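Long-range contact in beta-N-acetylhexosaminidase (Bacteroides fragilis, PDB 4PYS), which probably removes terminal N-acetylhexosamine units from glycans as a glycoside hydrolase of family 20: residues Q142-S147 against V441-I446. Sequence-based numbering, arbitrary orientation.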
loop_
_atom_site.group_PDB
_atom_site.type_symbol
_atom_site.label_atom_id
_atom_site.label_comp_id
_atom_site.label_asym_id
_atom_site.label_seq_id
_atom_site.Cartn_x
_atom_site.Cartn_y
_atom_site.Cartn_z
ATOM N N GLN A 142 -8.901 12.273 -6.039
ATOM C CA GLN A 142 -7.998 13.414 -5.998
ATOM C C GLN A 142 -6.753 13.067 -6.798
ATOM O O GLN A 142 -6.333 11.917 -6.828
ATOM C CB GLN A 142 -7.596 13.718 -4.550
ATOM C CG GLN A 142 -8.723 14.299 -3.690
ATOM C CD GLN A 142 -9.164 15.672 -4.148
ATOM O OE1 GLN A 142 -8.346 16.476 -4.603
ATOM N NE2 GLN A 142 -10.462 15.953 -4.038
ATOM N N TYR A 143 -6.172 14.058 -7.462
ATOM C CA TYR A 143 -4.880 13.878 -8.119
ATOM C C TYR A 143 -3.776 14.382 -7.198
ATOM O O TYR A 143 -3.869 15.495 -6.677
ATOM C CB TYR A 143 -4.861 14.650 -9.457
ATOM C CG TYR A 143 -3.483 14.752 -10.078
ATOM C CD1 TYR A 143 -2.942 13.694 -10.814
ATOM C CD2 TYR A 143 -2.717 15.900 -9.917
ATOM C CE1 TYR A 143 -1.670 13.788 -11.373
ATOM C CE2 TYR A 143 -1.456 16.003 -10.464
ATOM C CZ TYR A 143 -0.935 14.948 -11.190
ATOM O OH TYR A 143 0.330 15.065 -11.728
ATOM N N GLN A 144 -2.756 13.554 -6.968
ATOM C CA GLN A 144 -1.559 14.009 -6.269
ATOM C C GLN A 144 -0.403 14.055 -7.251
ATOM O O GLN A 144 -0.253 13.144 -8.082
ATOM C CB GLN A 144 -1.210 13.067 -5.113
ATOM C CG GLN A 144 -2.322 12.921 -4.079
ATOM C CD GLN A 144 -3.272 11.808 -4.420
ATOM O OE1 GLN A 144 -2.967 10.958 -5.258
ATOM N NE2 GLN A 144 -4.424 11.786 -3.760
ATOM N N LYS A 145 0.436 15.083 -7.155
ATOM C CA LYS A 145 1.574 15.161 -8.071
ATOM C C LYS A 145 2.546 14.007 -7.880
ATOM O O LYS A 145 2.545 13.341 -6.841
ATOM C CB LYS A 145 2.285 16.516 -8.026
ATOM C CG LYS A 145 2.437 17.159 -6.680
ATOM C CD LYS A 145 2.672 18.653 -6.891
ATOM C CE LYS A 145 2.648 19.425 -5.586
ATOM N NZ LYS A 145 3.938 19.330 -4.850
ATOM N N VAL A 146 3.356 13.756 -8.901
ATOM C CA VAL A 146 4.272 12.618 -8.868
ATOM C C VAL A 146 5.182 12.652 -7.642
ATOM O O VAL A 146 5.414 11.616 -7.015
ATOM C CB VAL A 146 5.110 12.546 -10.163
ATOM C CG1 VAL A 146 6.231 11.543 -10.026
ATOM C CG2 VAL A 146 4.220 12.185 -11.335
ATOM N N SER A 147 5.679 13.834 -7.280
ATOM C CA SER A 147 6.564 13.924 -6.108
ATOM C C SER A 147 5.845 13.518 -4.821
ATOM O O SER A 147 6.470 13.041 -3.872
ATOM C CB SER A 147 7.165 15.326 -5.977
ATOM O OG SER A 147 6.157 16.309 -5.844
ATOM N N VAL A 441 -10.033 15.746 0.199
ATOM C CA VAL A 441 -8.748 15.705 0.893
ATOM C C VAL A 441 -7.616 16.003 -0.092
ATOM O O VAL A 441 -7.217 15.145 -0.877
ATOM C CB VAL A 441 -8.520 14.343 1.573
ATOM C CG1 VAL A 441 -7.124 14.277 2.223
ATOM C CG2 VAL A 441 -9.608 14.090 2.613
ATOM N N THR A 442 -7.116 17.233 -0.055
ATOM C CA THR A 442 -6.051 17.667 -0.945
ATOM C C THR A 442 -4.714 17.234 -0.354
ATOM O O THR A 442 -4.673 16.695 0.751
ATOM C CB THR A 442 -6.059 19.187 -1.097
ATOM O OG1 THR A 442 -5.911 19.774 0.201
ATOM C CG2 THR A 442 -7.369 19.664 -1.713
ATOM N N GLU A 443 -3.625 17.467 -1.078
ATOM C CA GLU A 443 -2.313 16.963 -0.646
ATOM C C GLU A 443 -1.899 17.491 0.733
ATOM O O GLU A 443 -1.296 16.760 1.532
ATOM C CB GLU A 443 -1.234 17.340 -1.665
ATOM C CG GLU A 443 -1.383 16.661 -3.024
ATOM C CD GLU A 443 -0.194 16.914 -3.928
ATOM O OE1 GLU A 443 0.915 17.149 -3.404
ATOM O OE2 GLU A 443 -0.368 16.874 -5.161
ATOM N N SER A 444 -2.200 18.760 0.992
ATOM C CA SER A 444 -1.803 19.402 2.255
ATOM C C SER A 444 -2.550 18.837 3.465
ATOM O O SER A 444 -2.219 19.156 4.619
ATOM C CB SER A 444 -2.040 20.904 2.178
ATOM O OG SER A 444 -3.424 21.183 2.043
HETATM N N MSE A 445 -3.560 18.011 3.196
HETATM C CA MSE A 445 -4.431 17.463 4.245
HETATM C C MSE A 445 -4.116 16.016 4.568
HETATM O O MSE A 445 -4.690 15.429 5.496
HETATM C CB MSE A 445 -5.900 17.597 3.827
HETATM C CG MSE A 445 -6.384 19.017 3.801
HETATM SE SE MSE A 445 -8.087 19.193 2.869
HETATM C CE MSE A 445 -9.101 17.963 3.889
ATOM N N ILE A 446 -3.188 15.428 3.824
ATOM C CA ILE A 446 -2.927 14.002 3.985
ATOM C C ILE A 446 -2.181 13.638 5.276
ATOM O O ILE A 446 -2.626 12.761 6.019
ATOM C CB ILE A 446 -2.192 13.421 2.765
ATOM C CG1 ILE A 446 -3.062 13.570 1.510
ATOM C CG2 ILE A 446 -1.838 11.959 3.000
ATOM C CD1 ILE A 446 -2.375 13.153 0.199
HETATM O O HOH W 1 -2.539 17.829 -6.655
HETATM O O HOH W 2 -4.934 14.363 -2.163
#
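E443 reaches across to K145, the N-cap residue right before helix 146-158, and takes its backbone N-H on OE2, 2.8 Å from N to OE2. The bond is nearly straight at hydrogen (166°), yet the donor sits above the carboxylate, 43° out of its plane. E443 is extended beyond CG (chi2 -172°), which carries the acid to the K145 backbone; OE1 is held by T148 OG1 in the first turn of that helix. The K145 and E443 side chains cross: K145 CG lies 3.2 Å from E443 OE2 and K145 CE 3.6 Å from E443 OE1, and the lysine chain bends at its last torsion, leaving NZ in a long salt bridge, 4.0 Å from E443 OE1. A water donates to both Y143 O and E443 OE2, so OE2 accepts two hydrogen bonds. Q144 passes E443 with its CG 4.0 Å from E443 CG, and bends at chi2 to send its amide back to S139 OG and D138 O. A second water links Q144 NE2 to V441 O, against which Q142 CG packs at 3.3 Å. The contact thus joins two loops that follow neighbouring parallel strands, 132-138 and 428-435, in the family 20 catalytic (beta/alpha)-barrel, with E443 bound at the start of helix 146-158.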